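Local atomic coordinates of hemolysin-related protein (Vibrio cholerae serotype O1, PDB entry 5V6F), a protein that binds mannose-containing glycans, probably those of mammalian hosts, through its second beta-prism lectin domain, the part present here. Residues A[5-10]-A[132-137]; A[65-70]-A[86-91]. All coordinates share one frame; numbering follows the deposited sequence.

Interaction 1: A[5-10]-A[132-137]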
ATOM      1  N   PRO A   5       3.777  -8.100   9.028  1.00  6.98           N
ATOM      2  CA  PRO A   5       2.353  -8.292   9.310  1.00  8.51           C
ATOM      3  C   PRO A   5       1.515  -7.933   8.094  1.00  7.24           C
ATOM      4  O   PRO A   5       1.977  -7.303   7.139  1.00  7.45           O
ATOM      5  CB  PRO A   5       2.077  -7.339  10.479  1.00 15.33           C
ATOM      6  CG  PRO A   5       3.420  -7.019  11.056  1.00 11.55           C
ATOM      7  CD  PRO A   5       4.390  -7.105   9.922  1.00  8.74           C
ATOM      8  N   ILE A   6       0.255  -8.351   8.135  1.00  6.99           N
ATOM      9  CA  ILE A   6      -0.733  -7.865   7.179  1.00  3.90           C
ATOM     10  C   ILE A   6      -1.210  -6.509   7.687  1.00  8.47           C
ATOM     11  O   ILE A   6      -1.859  -6.423   8.732  1.00 12.31           O
ATOM     12  CB  ILE A   6      -1.901  -8.845   7.016  1.00  4.93           C
ATOM     13  CG1 ILE A   6      -1.397 -10.197   6.498  1.00 11.40           C
ATOM     14  CG2 ILE A   6      -2.951  -8.264   6.076  1.00 11.39           C
ATOM     15  CD1 ILE A   6      -2.468 -11.283   6.439  1.00 13.45           C
ATOM     16  N   PHE A   7      -0.856  -5.446   6.970  1.00  5.22           N
ATOM     17  CA  PHE A   7      -1.325  -4.111   7.301  1.00  4.86           C
ATOM     18  C   PHE A   7      -2.745  -3.923   6.786  1.00  7.69           C
ATOM     19  O   PHE A   7      -3.086  -4.368   5.689  1.00  7.32           O
ATOM     20  CB  PHE A   7      -0.404  -3.052   6.694  1.00  5.55           C
ATOM     21  CG  PHE A   7       1.049  -3.285   6.970  1.00  3.74           C
ATOM     22  CD1 PHE A   7       1.551  -3.156   8.252  1.00  4.64           C
ATOM     23  CD2 PHE A   7       1.915  -3.631   5.945  1.00  6.59           C
ATOM     24  CE1 PHE A   7       2.889  -3.372   8.511  1.00  7.63           C
ATOM     25  CE2 PHE A   7       3.256  -3.845   6.194  1.00  5.80           C
ATOM     26  CZ  PHE A   7       3.745  -3.715   7.481  1.00  7.74           C
ATOM     27  N   GLY A   8      -3.573  -3.271   7.585  1.00  5.61           N
ATOM     28  CA  GLY A   8      -4.956  -3.066   7.195  1.00  5.50           C
ATOM     29  C   GLY A   8      -5.780  -4.294   7.495  1.00  5.63           C
ATOM     30  O   GLY A   8      -5.734  -4.830   8.607  1.00  7.32           O
ATOM     31  N   TYR A   9      -6.533  -4.753   6.496  1.00  3.80           N
ATOM     32  CA  TYR A   9      -7.522  -5.807   6.666  1.00  4.09           C
ATOM     33  C   TYR A   9      -7.387  -6.796   5.518  1.00  9.79           C
ATOM     34  O   TYR A   9      -6.893  -6.458   4.440  1.00  6.42           O
ATOM     35  CB  TYR A   9      -8.936  -5.217   6.723  1.00  8.13           C
ATOM     36  CG  TYR A   9      -8.993  -3.934   7.526  1.00  9.24           C
ATOM     37  CD1 TYR A   9      -9.151  -3.960   8.905  1.00  8.57           C
ATOM     38  CD2 TYR A   9      -8.868  -2.698   6.906  1.00  6.57           C
ATOM     39  CE1 TYR A   9      -9.192  -2.790   9.642  1.00  9.04           C
ATOM     40  CE2 TYR A   9      -8.909  -1.523   7.636  1.00  6.10           C
ATOM     41  CZ  TYR A   9      -9.072  -1.577   9.004  1.00  6.71           C
ATOM     42  OH  TYR A   9      -9.115  -0.413   9.745  1.00  8.64           O
ATOM     43  N   SER A  10      -7.843  -8.031   5.755  1.00  9.10           N
ATOM     44  CA  SER A  10      -7.630  -9.120   4.806  1.00  7.45           C
ATOM     45  C   SER A  10      -8.903  -9.924   4.560  1.00 10.16           C
ATOM     46  O   SER A  10      -8.837 -11.119   4.256  1.00  9.92           O
ATOM     47  CB  SER A  10      -6.519 -10.045   5.294  1.00  8.64           C
ATOM     48  OG  SER A  10      -6.845 -10.609   6.550  1.00 12.47           O
ATOM     49  N   GLU A 132      -7.681  -2.958   0.823  1.00  2.39           N
ATOM     50  CA  GLU A 132      -7.967  -3.222   2.224  1.00  3.68           C
ATOM     51  C   GLU A 132      -6.721  -3.583   3.020  1.00  2.77           C
ATOM     52  O   GLU A 132      -6.645  -3.257   4.208  1.00  3.35           O
ATOM     53  CB  GLU A 132      -9.002  -4.339   2.352  1.00  3.21           C
ATOM     54  CG  GLU A 132     -10.426  -3.868   2.086  1.00  2.94           C
ATOM     55  CD  GLU A 132     -10.709  -3.642   0.614  1.00  5.83           C
ATOM     56  OE1 GLU A 132     -10.529  -4.592  -0.178  1.00  5.17           O
ATOM     57  OE2 GLU A 132     -11.114  -2.520   0.244  1.00  4.53           O
ATOM     58  N   GLY A 133      -5.739  -4.234   2.399  1.00  4.30           N
ATOM     59  CA  GLY A 133      -4.538  -4.610   3.124  1.00  5.29           C
ATOM     60  C   GLY A 133      -3.395  -4.928   2.187  1.00  3.28           C
ATOM     61  O   GLY A 133      -3.580  -5.113   0.983  1.00  4.14           O
ATOM     62  N   PHE A 134      -2.191  -4.984   2.761  1.00  3.79           N
ATOM     63  CA  PHE A 134      -1.030  -5.467   2.025  1.00  4.49           C
ATOM     64  C   PHE A 134       0.002  -6.011   3.001  1.00  3.36           C
ATOM     65  O   PHE A 134      -0.045  -5.753   4.207  1.00  2.41           O
ATOM     66  CB  PHE A 134      -0.418  -4.385   1.116  1.00  2.62           C
ATOM     67  CG  PHE A 134       0.437  -3.366   1.834  1.00  3.12           C
ATOM     68  CD1 PHE A 134      -0.133  -2.231   2.391  1.00  3.11           C
ATOM     69  CD2 PHE A 134       1.811  -3.526   1.919  1.00  3.03           C
ATOM     70  CE1 PHE A 134       0.646  -1.288   3.036  1.00  5.46           C
ATOM     71  CE2 PHE A 134       2.598  -2.583   2.562  1.00  5.59           C
ATOM     72  CZ  PHE A 134       2.015  -1.465   3.121  1.00  5.99           C
ATOM     73  N   GLN A 135       0.935  -6.784   2.454  1.00  1.77           N
ATOM     74  CA  GLN A 135       1.930  -7.485   3.247  1.00  1.97           C
ATOM     75  C   GLN A 135       3.190  -7.671   2.418  1.00  4.25           C
ATOM     76  O   GLN A 135       3.116  -7.962   1.222  1.00  4.19           O
ATOM     77  CB  GLN A 135       1.392  -8.844   3.704  1.00  3.10           C
ATOM     78  CG  GLN A 135       2.399  -9.720   4.408  1.00  5.10           C
ATOM     79  CD  GLN A 135       1.841 -11.090   4.713  1.00  7.88           C
ATOM     80  OE1 GLN A 135       1.210 -11.723   3.862  1.00  8.25           O
ATOM     81  NE2 GLN A 135       2.057 -11.554   5.938  1.00 10.72           N
ATOM     82  N   PHE A 136       4.340  -7.506   3.066  1.00  3.08           N
ATOM     83  CA  PHE A 136       5.632  -7.793   2.457  1.00  5.93           C
ATOM     84  C   PHE A 136       6.063  -9.218   2.790  1.00  6.86           C
ATOM     85  O   PHE A 136       5.899  -9.678   3.923  1.00  7.06           O
ATOM     86  CB  PHE A 136       6.702  -6.820   2.961  1.00  3.34           C
ATOM     87  CG  PHE A 136       6.491  -5.384   2.555  1.00  5.52           C
ATOM     88  CD1 PHE A 136       6.059  -5.049   1.283  1.00  5.12           C
ATOM     89  CD2 PHE A 136       6.749  -4.363   3.456  1.00  6.45           C
ATOM     90  CE1 PHE A 136       5.883  -3.727   0.919  1.00  4.84           C
ATOM     91  CE2 PHE A 136       6.577  -3.040   3.097  1.00  6.91           C
ATOM     92  CZ  PHE A 136       6.141  -2.723   1.829  1.00  4.08           C
ATOM     93  N   VAL A 137       6.644  -9.899   1.806  1.00  3.36           N
ATOM     94  CA  VAL A 137       7.134 -11.266   1.955  1.00  4.88           C
ATOM     95  C   VAL A 137       8.619 -11.290   1.615  1.00  7.15           C
ATOM     96  O   VAL A 137       9.053 -10.632   0.664  1.00  5.54           O
ATOM     97  CB  VAL A 137       6.361 -12.249   1.050  1.00  5.14           C
ATOM     98  CG1 VAL A 137       6.756 -13.681   1.357  1.00 13.35           C
ATOM     99  CG2 VAL A 137       4.852 -12.057   1.190  1.00 10.32           C
TER

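Interaction 2: A[65-70]-A[86-91]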
ATOM      1  N   LEU A  65      13.690   1.202   0.938  1.00  3.91           N
ATOM      2  CA  LEU A  65      12.666   1.404   1.955  1.00  4.08           C
ATOM      3  C   LEU A  65      13.183   1.013   3.334  1.00  6.00           C
ATOM      4  O   LEU A  65      13.736  -0.077   3.520  1.00  8.82           O
ATOM      5  CB  LEU A  65      11.416   0.592   1.608  1.00  5.86           C
ATOM      6  CG  LEU A  65      10.219   0.716   2.549  1.00  6.53           C
ATOM      7  CD1 LEU A  65       9.698   2.149   2.588  1.00  5.01           C
ATOM      8  CD2 LEU A  65       9.127  -0.251   2.119  1.00  5.14           C
ATOM      9  N   GLN A  66      12.996   1.905   4.307  1.00  4.16           N
ATOM     10  CA  GLN A  66      13.353   1.622   5.689  1.00  4.90           C
ATOM     11  C   GLN A  66      12.150   1.179   6.513  1.00  6.60           C
ATOM     12  O   GLN A  66      12.221   0.160   7.203  1.00  6.02           O
ATOM     13  CB  GLN A  66      14.005   2.850   6.338  1.00  6.29           C
ATOM     14  CG  GLN A  66      14.350   2.650   7.812  1.00  9.53           C
ATOM     15  CD  GLN A  66      15.101   3.822   8.413  1.00 34.31           C
ATOM     16  OE1 GLN A  66      15.464   4.770   7.715  1.00 45.83           O
ATOM     17  NE2 GLN A  66      15.336   3.763   9.718  1.00 48.47           N
ATOM     18  N   SER A  67      11.040   1.910   6.439  1.00  4.21           N
ATOM     19  CA  SER A  67       9.881   1.585   7.258  1.00  5.44           C
ATOM     20  C   SER A  67       8.618   2.131   6.611  1.00  7.12           C
ATOM     21  O   SER A  67       8.665   3.009   5.744  1.00  5.26           O
ATOM     22  CB  SER A  67      10.034   2.154   8.671  1.00  6.30           C
ATOM     23  OG  SER A  67      10.058   3.573   8.635  1.00  9.76           O
ATOM     24  N   VAL A  68       7.483   1.598   7.058  1.00  5.77           N
ATOM     25  CA  VAL A  68       6.176   2.090   6.647  1.00  4.17           C
ATOM     26  C   VAL A  68       5.365   2.426   7.887  1.00  6.14           C
ATOM     27  O   VAL A  68       5.514   1.808   8.945  1.00  6.40           O
ATOM     28  CB  VAL A  68       5.409   1.078   5.765  1.00  4.73           C
ATOM     29  CG1 VAL A  68       6.117   0.893   4.431  1.00  6.31           C
ATOM     30  CG2 VAL A  68       5.249  -0.263   6.484  1.00  8.13           C
ATOM     31  N   GLU A  69       4.509   3.431   7.742  1.00  3.80           N
ATOM     32  CA  GLU A  69       3.511   3.805   8.737  1.00  4.77           C
ATOM     33  C   GLU A  69       2.184   3.793   7.997  1.00  2.64           C
ATOM     34  O   GLU A  69       1.942   4.656   7.147  1.00  5.04           O
ATOM     35  CB  GLU A  69       3.822   5.178   9.331  1.00  5.15           C
ATOM     36  CG  GLU A  69       2.934   5.626  10.465  1.00  7.33           C
ATOM     37  CD  GLU A  69       3.365   6.973  11.012  1.00 11.98           C
ATOM     38  OE1 GLU A  69       2.925   8.008  10.471  1.00 17.63           O
ATOM     39  OE2 GLU A  69       4.171   6.996  11.966  1.00 18.81           O
ATOM     40  N   VAL A  70       1.346   2.800   8.282  1.00  2.45           N
ATOM     41  CA  VAL A  70       0.138   2.533   7.509  1.00  2.96           C
ATOM     42  C   VAL A  70      -1.063   2.956   8.339  1.00  5.74           C
ATOM     43  O   VAL A  70      -1.264   2.452   9.451  1.00  3.41           O
ATOM     44  CB  VAL A  70       0.032   1.051   7.120  1.00  3.77           C
ATOM     45  CG1 VAL A  70      -1.226   0.797   6.288  1.00  5.38           C
ATOM     46  CG2 VAL A  70       1.272   0.612   6.357  1.00  4.58           C
ATOM     47  N   LYS A  86       2.784   6.098   4.818  1.00  3.88           N
ATOM     48  CA  LYS A  86       3.991   6.907   4.858  1.00  3.84           C
ATOM     49  C   LYS A  86       5.192   5.984   4.687  1.00  4.75           C
ATOM     50  O   LYS A  86       5.404   5.079   5.500  1.00  3.91           O
ATOM     51  CB  LYS A  86       4.087   7.684   6.169  1.00  4.98           C
ATOM     52  CG  LYS A  86       5.340   8.524   6.300  1.00  4.78           C
ATOM     53  CD  LYS A  86       5.386   9.229   7.641  1.00 11.76           C
ATOM     54  CE  LYS A  86       6.759   9.799   7.915  1.00 11.57           C
ATOM     55  NZ  LYS A  86       6.850  10.362   9.294  1.00 20.67           N
ATOM     56  N   PHE A  87       5.959   6.206   3.624  1.00  5.39           N
ATOM     57  CA  PHE A  87       7.166   5.441   3.339  1.00  6.04           C
ATOM     58  C   PHE A  87       8.377   6.260   3.771  1.00  2.52           C
ATOM     59  O   PHE A  87       8.583   7.368   3.270  1.00  5.60           O
ATOM     60  CB  PHE A  87       7.267   5.110   1.849  1.00  4.94           C
ATOM     61  CG  PHE A  87       6.098   4.330   1.301  1.00  4.66           C
ATOM     62  CD1 PHE A  87       4.978   4.982   0.814  1.00  4.48           C
ATOM     63  CD2 PHE A  87       6.143   2.948   1.226  1.00  5.38           C
ATOM     64  CE1 PHE A  87       3.914   4.265   0.286  1.00  6.33           C
ATOM     65  CE2 PHE A  87       5.078   2.225   0.702  1.00  5.78           C
ATOM     66  CZ  PHE A  87       3.969   2.885   0.228  1.00  6.79           C
ATOM     67  N   THR A  88       9.172   5.720   4.694  1.00  3.17           N
ATOM     68  CA  THR A  88      10.433   6.329   5.099  1.00  2.63           C
ATOM     69  C   THR A  88      11.578   5.542   4.474  1.00  5.00           C
ATOM     70  O   THR A  88      11.632   4.313   4.598  1.00  4.78           O
ATOM     71  CB  THR A  88      10.577   6.367   6.624  1.00  5.09           C
ATOM     72  OG1 THR A  88       9.523   7.157   7.189  1.00  6.06           O
ATOM     73  CG2 THR A  88      11.907   6.982   7.032  1.00  7.63           C
ATOM     74  N   MET A  89      12.480   6.250   3.802  1.00  4.73           N
ATOM     75  CA  MET A  89      13.555   5.631   3.038  1.00  4.34           C
ATOM     76  C   MET A  89      14.863   5.665   3.831  1.00  5.50           C
ATOM     77  O   MET A  89      15.001   6.384   4.823  1.00  5.51           O
ATOM     78  CB  MET A  89      13.723   6.342   1.691  1.00  4.42           C
ATOM     79  CG  MET A  89      12.413   6.734   1.021  1.00 10.92           C
ATOM     80  SD  MET A  89      11.296   5.341   0.769  1.00  7.99           S
ATOM     81  CE  MET A  89      12.155   4.457  -0.534  1.00 11.54           C
ATOM     82  N   LYS A  90      15.839   4.872   3.379  1.00  5.97           N
ATOM     83  CA  LYS A  90      17.104   4.793   4.101  1.00  6.46           C
ATOM     84  C   LYS A  90      17.886   6.095   4.034  1.00  7.61           C
ATOM     85  O   LYS A  90      18.791   6.297   4.849  1.00  7.37           O
ATOM     86  CB  LYS A  90      17.982   3.655   3.567  1.00  8.29           C
ATOM     87  CG  LYS A  90      17.355   2.275   3.610  1.00  8.19           C
ATOM     88  CD  LYS A  90      18.172   1.234   2.839  1.00 12.03           C
ATOM     89  CE  LYS A  90      17.559  -0.157   2.966  1.00 26.10           C
ATOM     90  NZ  LYS A  90      18.506  -1.224   2.533  1.00 45.76           N
ATOM     91  N   ASP A  91      17.576   6.977   3.090  1.00  3.98           N
ATOM     92  CA  ASP A  91      18.231   8.278   3.072  1.00  4.49           C
ATOM     93  C   ASP A  91      17.643   9.233   4.104  1.00  7.01           C
ATOM     94  O   ASP A  91      18.174  10.334   4.281  1.00  6.58           O
ATOM     95  CB  ASP A  91      18.176   8.894   1.665  1.00  5.12           C
ATOM     96  CG  ASP A  91      16.764   9.230   1.205  1.00  7.09           C
ATOM     97  OD1 ASP A  91      15.798   9.031   1.972  1.00  6.67           O
ATOM     98  OD2 ASP A  91      16.624   9.702   0.055  1.00  8.72           O
TER
HETATM   99  O   HOH W   1       4.036  10.425  11.034  1.00 27.09           O

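Interaction 1: A[5-10]-A[132-137]
The carbonyl oxygen of Glu132 takes the shortest bond of this contact, Tyr9 N to Glu132 O at 2.7 Å. The donor stands well above the carbonyl plane, so the approach is not along a lone pair. Glu132 O also takes a CA-H...O contact from Gly8 CA at 3.4 Å, and CD2 of the Tyr9 ring lies near it. Further along, Phe7 and Phe134 form a hydrogen-bonded antiparallel pair: Phe7 N reaches Phe134 O at 2.9 Å, and Phe134 N returns to Phe7 O at 3.1 Å. Between this pair and the Tyr9 N to Glu132 O bond, Gly8 faces Gly133; with no side chain on either, the backbones come close, Gly8 CA lying 4.4 Å from Gly133 CA.

The two phenylalanines share one side of the sheet. Phe134 holds CG between its backbone N and carbonyl carbon (chi1 78°), which lays one ring face under Phe7 CD2, 3.6 Å from Phe134 CZ, with the ring planes inclined at 50°. Pro5 O sits over the centre of a face of the Phe7 ring. On the other side, the extended chain of Gln135 crosses Ile6, whose CG1 rests 3.8 Å from Gln135 NE2; that amide is fixed by Asn123 and by the carbonyl of Ser4.

In strand 131-137, Trp125 is matched by two residues, Glu132 and Gly133, which makes a classic beta bulge, and the Glu132 carboxylate turns off to His81 and Thr12. The short N-terminal strand 7-8 is thus sewn to the edge of the C-terminal strand, closing the outer margin of one sheet of the beta-prism. Its grip is divided between backbone bonds and a buried aromatic pair, while the polar ends of Glu132 and Gln135 are spent on neighbouring parts of the fold.

Interaction 2: A[65-70]-A[86-91]
Leu65 leaves its strand with CB directed away from strand 80-89, but CG lies anti to the backbone N (chi1 -178°) and the branch bends back. Leu65 CD1 does the touching: it lies 3.5 Å from Thr88 O, meets the ring edge, near the ring plane, at Phe87 CD2, 3.9 Å away, and approaches Met89 SD. The other tip, Leu65 CD2, meets the ring of Phe136. The Met89 chain, folded at chi2 and chi3, in turn brings CE close to the backbone N of Leu65. Val68 sits alongside Phe87 and points the same way, its CG1 3.8 Å from Phe87 CD2, so the ring is touched by two aliphatic branches of the facing strand. Met25, Leu27 and Ile60 of the neighbouring sheet also pack against Phe87.

The two segments belong to one beta hairpin, strands 65-75 and 80-89, the central pair of a four-stranded antiparallel sheet of the beta-prism. Its ladder is interrupted by a classic beta bulge, whose extra residue sets Gln66 and Ser67 together opposite Thr88; Thr88 O accepts from Gln66 N at 2.8 Å and from Ser67 N at 3.1 Å. The first donor lies in the carbonyl plane, the second is tilted from it. Beyond the bulge the register is regular, with Thr88 N bonded to Ser67 O and reciprocal bonds joining Glu69 and Lys86.

Ser67, Thr88, Glu69 and Lys86 occupy the side of the sheet remote from Phe87. There Ser67 OG lies against Thr88 CB at 3.5 Å. The extended chains of Glu69 and Lys86 pass across each other, with their charged atoms not in direct contact; a water instead donates to Glu69 OE1 at 2.7 Å and accepts a weak bond from Lys86 NZ.

Overall arrangement
Interaction 1 joins segments near the two ends of the chain, whereas interaction 2 lies within the sequence between them and pairs the strands of a local hairpin. They lie about 16 Å apart, centre to centre, in two different four-stranded antiparallel sheets of the beta-prism, yet the inner, apolar sides of the two sheets meet in the core. Phe7 packs on Val68 and Val70, and Phe134 on Val70, beside the pair of Phe136 and Leu65. Phe87 carries this common core on to the third sheet. The side chain of Glu132 is about 10 Å from a bound mannose and that of Phe87 about 13 Å, so neither contact forms the glycan pocket.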